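Local structure of DNA replication licensing factor MCM related protein (Thermoplasma acidophilum, 4ME3) at residues Ser50-Glu55 with Ile100-Glu105; Leu140-Phe145 with Leu153-Gln158; Glu146-His151 with Asp179-Lys184; Ile235-Leu240 with Ala261-Lys266. The protein probably acts, as a whole protein, as an ATP-driven MCM replicative helicase; this chain is its zinc-binding N-terminal domain, thought to bind single-stranded DNA. All coordinates share one frame; numbering follows the deposited sequence.

In the fold
From the N terminus, interaction 1 closes first: 44 mostly helical residues loop out between strand 46-50 with its following helix and strand 97-101. The chain then enters the long strand 123-147, whose far end carries interactions 2 and 3. Their segments alternate along the sequence, so these two contacts cross: interaction 2 closes a beta hairpin and interaction 3 brings back the chain beyond the zinc-binding loops. Interaction 4 follows in series, pairing strand 233-247, a neighbour of 123-147, with the C-terminal strand 263-267. It touches interaction 1, where Leu-103 packs on Asp-237 and Ile-100 on Asn-263, tying the helical part to the OB-type sheet. None of the contacts nests.

Interaction 1: Ser50-Glu55 with Ile100-Glu105; sequences SFRDLE and IKDLEE
Arg-52 lies across Asp-102 and reaches past it to Glu-104. With CG anti to the carbonyl carbon, chi1 -57° carries the extended chain from CB across the Asp-102 side chain. Arg-52 CG passes 3.9 Å from Asp-102 CB, CD runs over the same carbon, and Arg-52 NE comes within 3.5 Å of Asp-102 CB. The guanidinium then stacks on the carboxylate, planes 5° apart, with Asp-102 CG above its centre. Arg-52 NH1 is 3.6 Å from Asp-102 OD2, a long salt bridge of charge alone, since no N-H points at that oxygen. At the end of the chain, Arg-52 NH2 donates to Glu-104 OE2 at 2.6 Å, the two flat groups here standing perpendicular.

Asp-102 adopts a left-handed backbone conformation, which aspartate tolerates better than most residues, and faces Ser-50, whose OG donates a hydrogen bond to Asp-102 OD2 on the lone pair away from OD1. Ser-50 is the N-cap of helix 51-57, its OG weakly accepting from Arg-52 N. With an alanine here, the Ser-50 hydroxyl would probably lose this acceptor and the guanidinium its stacked carboxylate, leaving Glu-104 alone of the two acids to hold it.

Phe-51 N bonds to Lys-101 O at 2.8 Å, and Leu-103 CD2 sits over the Phe-51 ring face in a CH-pi contact. The arginine's positive charge, shared by Asp-102 and Glu-104, probably offsets the repulsion between the two acids.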
loop_
_atom_site.group_PDB
_atom_site.type_symbol
_atom_site.label_atom_id
_atom_site.label_comp_id
_atom_site.label_asym_id
_atom_site.label_seq_id
_atom_site.Cartn_x
_atom_site.Cartn_y
_atom_site.Cartn_z
ATOM N N SER A 50 -9.113 -11.626 -7.298
ATOM C CA SER A 50 -8.434 -12.526 -8.221
ATOM C C SER A 50 -8.139 -11.832 -9.542
ATOM O O SER A 50 -9.029 -11.255 -10.163
ATOM C CB SER A 50 -9.288 -13.767 -8.474
ATOM O OG SER A 50 -8.664 -14.618 -9.417
ATOM N N PHE A 51 -6.890 -11.887 -9.987
ATOM C CA PHE A 51 -6.554 -11.286 -11.264
ATOM C C PHE A 51 -7.270 -12.016 -12.398
ATOM O O PHE A 51 -7.536 -11.431 -13.446
ATOM C CB PHE A 51 -5.046 -11.286 -11.504
ATOM C CG PHE A 51 -4.639 -10.459 -12.679
ATOM C CD1 PHE A 51 -4.605 -9.076 -12.586
ATOM C CD2 PHE A 51 -4.323 -11.054 -13.887
ATOM C CE1 PHE A 51 -4.243 -8.305 -13.668
ATOM C CE2 PHE A 51 -3.965 -10.284 -14.978
ATOM C CZ PHE A 51 -3.923 -8.910 -14.866
ATOM N N ARG A 52 -7.588 -13.288 -12.176
ATOM C CA ARG A 52 -8.332 -14.077 -13.154
ATOM C C ARG A 52 -9.705 -13.459 -13.397
ATOM O O ARG A 52 -10.188 -13.416 -14.530
ATOM C CB ARG A 52 -8.518 -15.515 -12.664
ATOM C CG ARG A 52 -7.235 -16.260 -12.327
ATOM C CD ARG A 52 -7.541 -17.463 -11.444
ATOM N NE ARG A 52 -6.338 -18.196 -11.053
ATOM C CZ ARG A 52 -6.280 -19.059 -10.041
ATOM N NH1 ARG A 52 -7.354 -19.301 -9.300
ATOM N NH2 ARG A 52 -5.142 -19.678 -9.764
ATOM N N ASP A 53 -10.339 -12.999 -12.322
ATOM C CA ASP A 53 -11.627 -12.318 -12.427
ATOM C C ASP A 53 -11.473 -10.977 -13.141
ATOM O O ASP A 53 -12.276 -10.632 -14.004
ATOM C CB ASP A 53 -12.246 -12.108 -11.042
ATOM C CG ASP A 53 -12.723 -13.404 -10.409
ATOM O OD1 ASP A 53 -12.862 -14.410 -11.137
ATOM O OD2 ASP A 53 -12.968 -13.411 -9.185
ATOM N N LEU A 54 -10.442 -10.218 -12.778
ATOM C CA LEU A 54 -10.206 -8.920 -13.403
ATOM C C LEU A 54 -10.001 -9.048 -14.911
ATOM O O LEU A 54 -10.560 -8.276 -15.689
ATOM C CB LEU A 54 -8.999 -8.227 -12.762
ATOM C CG LEU A 54 -9.226 -7.697 -11.344
ATOM C CD1 LEU A 54 -7.897 -7.383 -10.662
ATOM C CD2 LEU A 54 -10.121 -6.461 -11.354
ATOM N N GLU A 55 -9.189 -10.017 -15.323
ATOM C CA GLU A 55 -8.952 -10.255 -16.748
ATOM C C GLU A 55 -10.246 -10.604 -17.480
ATOM O O GLU A 55 -10.495 -10.122 -18.588
ATOM C CB GLU A 55 -7.938 -11.384 -16.942
ATOM C CG GLU A 55 -6.591 -10.918 -17.471
ATOM C CD GLU A 55 -5.597 -12.054 -17.618
ATOM O OE1 GLU A 55 -5.833 -13.135 -17.037
ATOM O OE2 GLU A 55 -4.580 -11.863 -18.316
ATOM N N ILE A 100 -4.140 -7.941 -4.800
ATOM C CA ILE A 100 -4.350 -8.733 -6.001
ATOM C C ILE A 100 -3.704 -10.100 -5.820
ATOM O O ILE A 100 -2.559 -10.198 -5.385
ATOM C CB ILE A 100 -3.719 -8.052 -7.233
ATOM C CG1 ILE A 100 -4.204 -6.607 -7.364
ATOM C CG2 ILE A 100 -4.042 -8.831 -8.502
ATOM C CD1 ILE A 100 -5.708 -6.467 -7.436
ATOM N N LYS A 101 -4.445 -11.153 -6.148
ATOM C CA LYS A 101 -3.912 -12.507 -6.104
ATOM C C LYS A 101 -4.115 -13.191 -7.454
ATOM O O LYS A 101 -4.678 -12.603 -8.379
ATOM C CB LYS A 101 -4.590 -13.317 -4.996
ATOM C CG LYS A 101 -6.086 -13.495 -5.192
ATOM C CD LYS A 101 -6.694 -14.419 -4.153
ATOM C CE LYS A 101 -8.198 -14.521 -4.340
ATOM N NZ LYS A 101 -8.849 -15.396 -3.328
ATOM N N ASP A 102 -3.635 -14.425 -7.564
ATOM C CA ASP A 102 -3.810 -15.228 -8.771
ATOM C C ASP A 102 -3.137 -14.594 -9.994
ATOM O O ASP A 102 -3.700 -14.561 -11.088
ATOM C CB ASP A 102 -5.298 -15.465 -9.039
ATOM C CG ASP A 102 -5.992 -16.194 -7.898
ATOM O OD1 ASP A 102 -5.313 -16.927 -7.144
ATOM O OD2 ASP A 102 -7.224 -16.038 -7.754
ATOM N N LEU A 103 -1.920 -14.101 -9.798
ATOM C CA LEU A 103 -1.149 -13.494 -10.875
ATOM C C LEU A 103 -0.204 -14.485 -11.552
ATOM O O LEU A 103 0.441 -14.150 -12.543
ATOM C CB LEU A 103 -0.328 -12.329 -10.322
ATOM C CG LEU A 103 -1.102 -11.049 -10.016
ATOM C CD1 LEU A 103 -0.290 -10.139 -9.113
ATOM C CD2 LEU A 103 -1.463 -10.331 -11.313
ATOM N N GLU A 104 -0.125 -15.701 -11.017
ATOM C CA GLU A 104 0.887 -16.665 -11.449
ATOM C C GLU A 104 0.785 -17.058 -12.924
ATOM O O GLU A 104 1.783 -17.446 -13.532
ATOM C CB GLU A 104 0.848 -17.926 -10.576
ATOM C CG GLU A 104 -0.386 -18.793 -10.766
ATOM C CD GLU A 104 -1.595 -18.274 -10.013
ATOM O OE1 GLU A 104 -1.434 -17.339 -9.200
ATOM O OE2 GLU A 104 -2.702 -18.806 -10.235
ATOM N N GLU A 105 -0.411 -16.968 -13.497
ATOM C CA GLU A 105 -0.594 -17.310 -14.905
ATOM C C GLU A 105 -0.245 -16.128 -15.804
ATOM O O GLU A 105 0.097 -16.308 -16.974
ATOM C CB GLU A 105 -2.029 -17.772 -15.174
ATOM C CG GLU A 105 -2.377 -19.108 -14.536
ATOM C CD GLU A 105 -1.678 -20.275 -15.208
ATOM O OE1 GLU A 105 -1.720 -20.358 -16.453
ATOM O OE2 GLU A 105 -1.081 -21.106 -14.489
#

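Interaction 2: Leu140-Phe145 with Leu153-Gln158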
loop_
_atom_site.group_PDB
_atom_site.type_symbol
_atom_site.label_atom_id
_atom_site.label_comp_id
_atom_site.label_asym_id
_atom_site.label_seq_id
_atom_site.Cartn_x
_atom_site.Cartn_y
_atom_site.Cartn_z
ATOM N N LEU A 140 3.778 5.419 11.028
ATOM C CA LEU A 140 2.639 6.321 11.014
ATOM C C LEU A 140 1.912 6.200 9.678
ATOM O O LEU A 140 2.528 6.337 8.621
ATOM C CB LEU A 140 3.141 7.749 11.230
ATOM C CG LEU A 140 2.121 8.851 11.481
ATOM C CD1 LEU A 140 1.298 8.553 12.718
ATOM C CD2 LEU A 140 2.854 10.177 11.619
ATOM N N LYS A 141 0.608 5.936 9.724
ATOM C CA LYS A 141 -0.167 5.723 8.502
ATOM C C LYS A 141 -1.199 6.823 8.304
ATOM O O LYS A 141 -1.236 7.469 7.256
ATOM C CB LYS A 141 -0.854 4.358 8.530
ATOM C CG LYS A 141 -1.633 4.034 7.261
ATOM C CD LYS A 141 -0.720 3.970 6.044
ATOM C CE LYS A 141 -1.500 3.657 4.775
ATOM N NZ LYS A 141 -2.197 2.341 4.843
ATOM N N ASN A 142 -2.053 7.024 9.302
ATOM C CA ASN A 142 -2.966 8.158 9.286
ATOM C C ASN A 142 -2.631 9.066 10.460
ATOM O O ASN A 142 -2.906 8.731 11.612
ATOM C CB ASN A 142 -4.421 7.699 9.353
ATOM C CG ASN A 142 -5.387 8.776 8.901
ATOM O OD1 ASN A 142 -5.002 9.719 8.205
ATOM N ND2 ASN A 142 -6.648 8.645 9.292
ATOM N N ALA A 143 -2.021 10.206 10.157
ATOM C CA ALA A 143 -1.477 11.086 11.187
ATOM C C ALA A 143 -2.471 12.158 11.612
ATOM O O ALA A 143 -3.008 12.885 10.779
ATOM C CB ALA A 143 -0.201 11.734 10.692
ATOM N N ALA A 144 -2.688 12.264 12.920
ATOM C CA ALA A 144 -3.541 13.302 13.485
ATOM C C ALA A 144 -2.731 14.567 13.754
ATOM O O ALA A 144 -1.714 14.520 14.439
ATOM C CB ALA A 144 -4.177 12.810 14.780
ATOM N N PHE A 145 -3.192 15.695 13.219
ATOM C CA PHE A 145 -2.540 16.980 13.446
ATOM C C PHE A 145 -3.493 17.958 14.125
ATOM O O PHE A 145 -4.610 18.171 13.658
ATOM C CB PHE A 145 -2.052 17.575 12.124
ATOM C CG PHE A 145 -0.862 16.869 11.540
ATOM C CD1 PHE A 145 0.421 17.208 11.933
ATOM C CD2 PHE A 145 -1.025 15.870 10.597
ATOM C CE1 PHE A 145 1.518 16.562 11.396
ATOM C CE2 PHE A 145 0.068 15.223 10.056
ATOM C CZ PHE A 145 1.341 15.570 10.459
ATOM N N LEU A 153 -8.714 18.514 14.772
ATOM C CA LEU A 153 -7.802 17.521 14.218
ATOM C C LEU A 153 -7.948 17.366 12.711
ATOM O O LEU A 153 -9.035 17.104 12.201
ATOM C CB LEU A 153 -8.028 16.166 14.884
ATOM C CG LEU A 153 -7.732 16.104 16.380
ATOM C CD1 LEU A 153 -8.131 14.749 16.933
ATOM C CD2 LEU A 153 -6.260 16.386 16.648
ATOM N N THR A 154 -6.832 17.529 12.009
ATOM C CA THR A 154 -6.754 17.247 10.585
ATOM C C THR A 154 -5.922 15.989 10.393
ATOM O O THR A 154 -4.776 15.923 10.840
ATOM C CB THR A 154 -6.081 18.401 9.826
ATOM O OG1 THR A 154 -6.889 19.579 9.925
ATOM C CG2 THR A 154 -5.879 18.050 8.353
ATOM N N TYR A 155 -6.494 14.988 9.739
ATOM C CA TYR A 155 -5.776 13.747 9.492
ATOM C C TYR A 155 -5.143 13.758 8.107
ATOM O O TYR A 155 -5.769 14.169 7.133
ATOM C CB TYR A 155 -6.708 12.544 9.652
ATOM C CG TYR A 155 -6.921 12.131 11.093
ATOM C CD1 TYR A 155 -7.889 12.745 11.876
ATOM C CD2 TYR A 155 -6.149 11.132 11.669
ATOM C CE1 TYR A 155 -8.083 12.375 13.194
ATOM C CE2 TYR A 155 -6.337 10.752 12.987
ATOM C CZ TYR A 155 -7.307 11.378 13.743
ATOM O OH TYR A 155 -7.496 11.003 15.055
ATOM N N VAL A 156 -3.893 13.318 8.030
ATOM C CA VAL A 156 -3.181 13.247 6.760
ATOM C C VAL A 156 -2.577 11.861 6.582
ATOM O O VAL A 156 -1.805 11.401 7.422
ATOM C CB VAL A 156 -2.051 14.286 6.685
ATOM C CG1 VAL A 156 -1.360 14.223 5.325
ATOM C CG2 VAL A 156 -2.590 15.682 6.950
ATOM N N GLU A 157 -2.933 11.198 5.487
ATOM C CA GLU A 157 -2.369 9.893 5.177
ATOM C C GLU A 157 -0.883 10.031 4.876
ATOM O O GLU A 157 -0.463 10.969 4.197
ATOM C CB GLU A 157 -3.084 9.265 3.979
ATOM C CG GLU A 157 -2.581 7.875 3.631
ATOM C CD GLU A 157 -3.224 7.316 2.378
ATOM O OE1 GLU A 157 -4.159 7.953 1.852
ATOM O OE2 GLU A 157 -2.791 6.241 1.912
ATOM N N GLN A 158 -0.094 9.092 5.386
ATOM C CA GLN A 158 1.349 9.110 5.194
ATOM C C GLN A 158 1.753 8.076 4.150
ATOM O O GLN A 158 1.337 6.922 4.211
ATOM C CB GLN A 158 2.056 8.825 6.516
ATOM C CG GLN A 158 1.670 9.781 7.621
ATOM C CD GLN A 158 2.070 11.207 7.313
ATOM O OE1 GLN A 158 3.221 11.477 6.979
ATOM N NE2 GLN A 158 1.117 12.127 7.412
#
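Ala-143 and Val-156 form a hydrogen-bonded antiparallel pair, with Ala-143 N 3.0 Å from Val-156 O. That oxygen of Val-156 takes a second bond, from Gln-158 NE2 at 3.0 Å, and the two donors reach it from opposite faces of its plane. To do this Gln-158 bends at chi2 (-63°), bringing NE2 3.6 Å from Ala-143 CB, the small methyl letting the amide lie close. Phe-145 pairs with Thr-154 through two further backbone bonds, while Phe-145 CD2 lies 4.0 Å from Val-156 CG2, apolar against apolar.

On the other face of the hairpin, Ala-144 CB sits over the Tyr-155 ring, 3.5 Å from Tyr-155 CE2. Asn-142 crosses the tyrosine at about a right angle, its ND2 3.5 Å from Tyr-155 CD2, amide and ring planes 43° apart.

Second-shell partners fix the polar ends. Asn-142 ND2 donates to the carbonyls of Gln-91 and Arg-92, Tyr-155 OH bonds to Leu-189 O, and Gln-158 OE1 accepts from Ser-164 N. Lys-141 and Asn-142 both face Glu-191 in a classic beta bulge, where strand 123-147 changes partner: strand 191-201 lies alongside before the corner and strand 183-185 beyond it, with strand 153-157 on the hairpin's other side.

Interaction 3: Glu146-His151 with Asp179-Lys184; sequences ECSSCH and DKIFFK. With ZN (zinc ion), chain B.
The four-cysteine zinc site takes its first two ligands from a turn held against the returning chain, where Cys-147 pairs with Phe-183 and Ser-148 meets Phe-182. Cys-147 SG and Cys-150 SG each bind the zinc ion at 2.3 Å; Cys-169 and Cys-172 complete the shell. Cys-147 SG also accepts two backbone N-H bonds, from Ser-149 N at 3.3 Å and from Cys-150 N at 3.5 Å, which would help spread the negative charge of a thiolate and fold the turn round the metal.

Across the contact, Glu-146 and Lys-184 exchange both backbone bonds as an antiparallel pair. Their side chains run side by side, and Glu-146 OE1 stands 3.4 Å from Lys-184 NZ in a salt bridge, while Arg-186 provides that acid with a second positive partner. Ser-148 is small and polar enough for two jobs. Its OG accepts a nearly straight bond from Phe-182 N at 2.9 Å, and its CB lies over the centre of the Phe-182 ring, 3.4 Å from the centroid and 8° off the normal. The phenylalanine manages this with CG between backbone N and carbonyl carbon (chi1 59°), which folds the ring back over the serine.

On the metal side, Ile-181 CD1 packs on Cys-147 SG, and Phe-183 CE1 comes 4.2 Å from Cys-147 CB, giving the ligand an apolar flank. A CxxC turn with backbone N-H bonds to the first sulfur, closed by a residue of positive phi (His-151), fits the zinc knuckle seen in zinc-ribbon-like sites.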
loop_
_atom_site.group_PDB
_atom_site.type_symbol
_atom_site.label_atom_id
_atom_site.label_comp_id
_atom_site.label_asym_id
_atom_site.label_seq_id
_atom_site.Cartn_x
_atom_site.Cartn_y
_atom_site.Cartn_z
ATOM N N GLU A 146 -3.045 18.559 15.223
ATOM C CA GLU A 146 -3.878 19.498 15.964
ATOM C C GLU A 146 -3.599 20.940 15.553
ATOM O O GLU A 146 -2.453 21.396 15.577
ATOM C CB GLU A 146 -3.666 19.331 17.471
ATOM C CG GLU A 146 -4.445 20.331 18.310
ATOM C CD GLU A 146 -4.281 20.102 19.800
ATOM O OE1 GLU A 146 -3.627 19.110 20.187
ATOM O OE2 GLU A 146 -4.807 20.918 20.586
ATOM N N CYS A 147 -4.660 21.650 15.176
ATOM C CA CYS A 147 -4.560 23.037 14.734
ATOM C C CYS A 147 -4.239 23.962 15.902
ATOM O O CYS A 147 -4.890 23.904 16.943
ATOM C CB CYS A 147 -5.876 23.471 14.080
ATOM S SG CYS A 147 -5.932 25.219 13.612
ATOM N N SER A 148 -3.240 24.820 15.726
ATOM C CA SER A 148 -2.837 25.738 16.787
ATOM C C SER A 148 -3.929 26.759 17.101
ATOM O O SER A 148 -3.928 27.366 18.172
ATOM C CB SER A 148 -1.537 26.457 16.412
ATOM O OG SER A 148 -1.662 27.147 15.181
ATOM N N SER A 149 -4.862 26.942 16.172
ATOM C CA SER A 149 -5.916 27.938 16.340
ATOM C C SER A 149 -7.177 27.356 16.981
ATOM O O SER A 149 -7.556 27.755 18.081
ATOM C CB SER A 149 -6.261 28.578 14.993
ATOM O OG SER A 149 -7.228 29.602 15.155
ATOM N N CYS A 150 -7.822 26.418 16.294
ATOM C CA CYS A 150 -9.082 25.853 16.772
ATOM C C CYS A 150 -8.877 24.545 17.535
ATOM O O CYS A 150 -9.815 24.013 18.129
ATOM C CB CYS A 150 -10.041 25.617 15.601
ATOM S SG CYS A 150 -9.541 24.285 14.481
ATOM N N HIS A 151 -7.651 24.030 17.508
ATOM C CA HIS A 151 -7.314 22.790 18.204
ATOM C C HIS A 151 -8.087 21.586 17.668
ATOM O O HIS A 151 -8.161 20.544 18.321
ATOM C CB HIS A 151 -7.534 22.949 19.710
ATOM C CG HIS A 151 -6.655 23.987 20.334
ATOM N ND1 HIS A 151 -5.280 23.875 20.362
ATOM C CD2 HIS A 151 -6.947 25.159 20.943
ATOM C CE1 HIS A 151 -4.767 24.930 20.964
ATOM N NE2 HIS A 151 -5.757 25.727 21.329
ATOM N N ASP A 179 -2.197 32.355 7.246
ATOM C CA ASP A 179 -2.622 32.644 8.613
ATOM C C ASP A 179 -1.562 32.295 9.660
ATOM O O ASP A 179 -1.760 32.532 10.853
ATOM C CB ASP A 179 -3.931 31.919 8.925
ATOM C CG ASP A 179 -5.031 32.259 7.939
ATOM O OD1 ASP A 179 -5.518 33.410 7.965
ATOM O OD2 ASP A 179 -5.411 31.376 7.141
ATOM N N LYS A 180 -0.447 31.724 9.214
ATOM C CA LYS A 180 0.705 31.503 10.085
ATOM C C LYS A 180 0.439 30.519 11.223
ATOM O O LYS A 180 1.184 30.492 12.203
ATOM C CB LYS A 180 1.179 32.836 10.673
ATOM C CG LYS A 180 1.603 33.859 9.633
ATOM C CD LYS A 180 1.813 35.232 10.255
ATOM C CE LYS A 180 2.804 35.190 11.411
ATOM N NZ LYS A 180 4.146 34.702 10.992
ATOM N N ILE A 181 -0.611 29.712 11.103
ATOM C CA ILE A 181 -0.893 28.699 12.117
ATOM C C ILE A 181 0.102 27.554 11.987
ATOM O O ILE A 181 0.767 27.415 10.961
ATOM C CB ILE A 181 -2.324 28.132 11.993
ATOM C CG1 ILE A 181 -2.486 27.363 10.679
ATOM C CG2 ILE A 181 -3.352 29.250 12.100
ATOM C CD1 ILE A 181 -3.806 26.634 10.561
ATOM N N PHE A 182 0.207 26.736 13.031
ATOM C CA PHE A 182 1.076 25.565 12.996
ATOM C C PHE A 182 0.333 24.325 13.486
ATOM O O PHE A 182 -0.628 24.423 14.252
ATOM C CB PHE A 182 2.335 25.799 13.834
ATOM C CG PHE A 182 2.057 26.095 15.279
ATOM C CD1 PHE A 182 1.948 25.067 16.203
ATOM C CD2 PHE A 182 1.912 27.401 15.716
ATOM C CE1 PHE A 182 1.694 25.338 17.536
ATOM C CE2 PHE A 182 1.660 27.679 17.048
ATOM C CZ PHE A 182 1.550 26.646 17.958
ATOM N N PHE A 183 0.786 23.159 13.037
ATOM C CA PHE A 183 0.133 21.901 13.377
ATOM C C PHE A 183 0.996 21.044 14.297
ATOM O O PHE A 183 2.202 20.912 14.090
ATOM C CB PHE A 183 -0.203 21.125 12.106
ATOM C CG PHE A 183 -1.277 21.765 11.273
ATOM C CD1 PHE A 183 -2.615 21.576 11.581
ATOM C CD2 PHE A 183 -0.951 22.553 10.184
ATOM C CE1 PHE A 183 -3.605 22.162 10.817
ATOM C CE2 PHE A 183 -1.939 23.143 9.416
ATOM C CZ PHE A 183 -3.267 22.946 9.734
ATOM N N LYS A 184 0.363 20.467 15.312
ATOM C CA LYS A 184 1.048 19.606 16.270
ATOM C C LYS A 184 0.648 18.152 16.055
ATOM O O LYS A 184 -0.518 17.801 16.199
ATOM C CB LYS A 184 0.696 20.027 17.697
ATOM C CG LYS A 184 1.358 19.186 18.779
ATOM C CD LYS A 184 1.002 19.681 20.174
ATOM C CE LYS A 184 -0.398 19.247 20.581
ATOM N NZ LYS A 184 -0.789 19.757 21.927
HETATM ZN ZN ZN B . -8.134 25.033 12.842
#

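Interaction 4: Ile235-Leu240 with Ala261-Lys266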
loop_
_atom_site.group_PDB
_atom_site.type_symbol
_atom_site.label_atom_id
_atom_site.label_comp_id
_atom_site.label_asym_id
_atom_site.label_seq_id
_atom_site.Cartn_x
_atom_site.Cartn_y
_atom_site.Cartn_z
ATOM N N ILE A 235 7.315 -16.334 -3.178
ATOM C CA ILE A 235 7.005 -15.593 -4.388
ATOM C C ILE A 235 6.219 -14.375 -3.946
ATOM O O ILE A 235 5.191 -14.501 -3.276
ATOM C CB ILE A 235 6.143 -16.399 -5.368
ATOM C CG1 ILE A 235 6.855 -17.692 -5.766
ATOM C CG2 ILE A 235 5.824 -15.554 -6.597
ATOM C CD1 ILE A 235 5.967 -18.670 -6.498
ATOM N N VAL A 236 6.704 -13.198 -4.315
ATOM C CA VAL A 236 6.075 -11.959 -3.902
ATOM C C VAL A 236 5.603 -11.174 -5.116
ATOM O O VAL A 236 6.366 -10.943 -6.052
ATOM C CB VAL A 236 7.047 -11.094 -3.092
ATOM C CG1 VAL A 236 6.402 -9.766 -2.716
ATOM C CG2 VAL A 236 7.488 -11.849 -1.845
ATOM N N ASP A 237 4.332 -10.797 -5.097
ATOM C CA ASP A 237 3.782 -9.892 -6.093
ATOM C C ASP A 237 3.774 -8.509 -5.467
ATOM O O ASP A 237 3.266 -8.330 -4.364
ATOM C CB ASP A 237 2.359 -10.313 -6.462
ATOM C CG ASP A 237 2.262 -11.782 -6.820
ATOM O OD1 ASP A 237 3.000 -12.226 -7.725
ATOM O OD2 ASP A 237 1.456 -12.500 -6.187
ATOM N N GLY A 238 4.345 -7.525 -6.149
ATOM C CA GLY A 238 4.462 -6.208 -5.556
ATOM C C GLY A 238 4.789 -5.108 -6.537
ATOM O O GLY A 238 5.024 -5.359 -7.719
ATOM N N ILE A 239 4.788 -3.881 -6.035
ATOM C CA ILE A 239 5.129 -2.721 -6.841
ATOM C C ILE A 239 6.621 -2.447 -6.711
ATOM O O ILE A 239 7.150 -2.315 -5.602
ATOM C CB ILE A 239 4.335 -1.473 -6.401
ATOM C CG1 ILE A 239 2.842 -1.797 -6.331
ATOM C CG2 ILE A 239 4.598 -0.323 -7.362
ATOM C CD1 ILE A 239 1.991 -0.682 -5.777
ATOM N N LEU A 240 7.306 -2.368 -7.846
ATOM C CA LEU A 240 8.730 -2.081 -7.830
ATOM C C LEU A 240 8.956 -0.600 -7.543
ATOM O O LEU A 240 8.433 0.268 -8.240
ATOM C CB LEU A 240 9.382 -2.483 -9.153
ATOM C CG LEU A 240 10.910 -2.446 -9.135
ATOM C CD1 LEU A 240 11.456 -3.512 -8.196
ATOM C CD2 LEU A 240 11.465 -2.627 -10.527
ATOM N N ALA A 261 5.353 -5.138 -1.182
ATOM C CA ALA A 261 4.565 -6.359 -1.294
ATOM C C ALA A 261 3.063 -6.094 -1.353
ATOM O O ALA A 261 2.517 -5.349 -0.534
ATOM C CB ALA A 261 4.880 -7.291 -0.134
ATOM N N ILE A 262 2.408 -6.710 -2.333
ATOM C CA ILE A 262 0.952 -6.687 -2.436
ATOM C C ILE A 262 0.368 -8.049 -2.075
ATOM O O ILE A 262 -0.725 -8.138 -1.514
ATOM C CB ILE A 262 0.501 -6.304 -3.862
ATOM C CG1 ILE A 262 0.933 -4.874 -4.192
ATOM C CG2 ILE A 262 -1.000 -6.447 -4.002
ATOM C CD1 ILE A 262 0.322 -3.817 -3.298
ATOM N N ASN A 263 1.105 -9.108 -2.401
ATOM C CA ASN A 263 0.679 -10.475 -2.135
ATOM C C ASN A 263 1.911 -11.352 -1.923
ATOM O O ASN A 263 2.932 -11.170 -2.590
ATOM C CB ASN A 263 -0.162 -11.005 -3.301
ATOM C CG ASN A 263 -0.798 -12.355 -3.013
ATOM O OD1 ASN A 263 -1.338 -12.587 -1.932
ATOM N ND2 ASN A 263 -0.739 -13.251 -3.988
ATOM N N VAL A 264 1.819 -12.290 -0.987
ATOM C CA VAL A 264 2.947 -13.151 -0.645
ATOM C C VAL A 264 2.508 -14.608 -0.581
ATOM O O VAL A 264 1.455 -14.922 -0.020
ATOM C CB VAL A 264 3.557 -12.757 0.719
ATOM C CG1 VAL A 264 4.540 -13.811 1.198
ATOM C CG2 VAL A 264 4.228 -11.391 0.628
ATOM N N ARG A 265 3.314 -15.491 -1.162
ATOM C CA ARG A 265 3.062 -16.932 -1.100
ATOM C C ARG A 265 4.337 -17.667 -0.715
ATOM O O ARG A 265 5.423 -17.299 -1.153
ATOM C CB ARG A 265 2.563 -17.458 -2.448
ATOM C CG ARG A 265 1.164 -17.001 -2.820
ATOM C CD ARG A 265 0.101 -17.650 -1.939
ATOM N NE ARG A 265 -1.243 -17.238 -2.337
ATOM C CZ ARG A 265 -1.862 -16.146 -1.894
ATOM N NH1 ARG A 265 -1.272 -15.337 -1.023
ATOM N NH2 ARG A 265 -3.083 -15.862 -2.324
ATOM N N LYS A 266 4.193 -18.710 0.097
ATOM C CA LYS A 266 5.329 -19.505 0.554
ATOM C C LYS A 266 5.181 -20.972 0.174
ATOM O O LYS A 266 4.073 -21.458 -0.046
ATOM C CB LYS A 266 5.471 -19.406 2.074
ATOM C CG LYS A 266 5.944 -18.053 2.563
ATOM C CD LYS A 266 6.810 -18.196 3.803
ATOM C CE LYS A 266 5.968 -18.342 5.048
ATOM N NZ LYS A 266 6.801 -18.597 6.254
#
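Asp-237 and Asn-263 pair side by side at a classic beta bulge, where the last strand of the chain, 263-267, joins strand 233-247 of the OB-type sheet. Among the backbone bonds, Ile-235 and Arg-265 exchange two, and Asp-237 N donates to Asn-263 O at 2.9 Å. The bulge is marked by Asp-237 O, which accepts from both Ile-262 N (2.7 Å) and Asn-263 N (3.0 Å), two residues set against one as the chain turns its corner at Ile-262.

Polar side chains reinforce the pair. Asn-263 has CG anti to the backbone N (chi1 -172°), which carries ND2 over to Asp-237 OD2 at 3.2 Å; carboxylate and amide are nearly coplanar, 22° apart, and the nitrogen approaches almost along the C-O direction. Asp-237 OD1 is hydrogen-bonded to Ser-125 OG of strand 123-147, so the buried acid links three strands. A leucine in its place would probably leave Asn-263 ND2 and the Ser-125 hydroxyl each without this partner in a buried setting. Arg-265 bends back so that its NH1 donates to Val-264 O, and Asn-263 ND2 lies above one face of the guanidinium, toward the rim.

Apolar contacts occupy the opposite face. The branched Val-236 reaches two neighbours, CG1 lying 3.9 Å from Ala-261 CB and CG2 4.1 Å from Val-264 CG2, and Ile-218 and Leu-259 pack on the same valine. Gly-238 meets Ala-261 so closely that a beta carbon on it would come just 3.3 Å from Ala-261 CA.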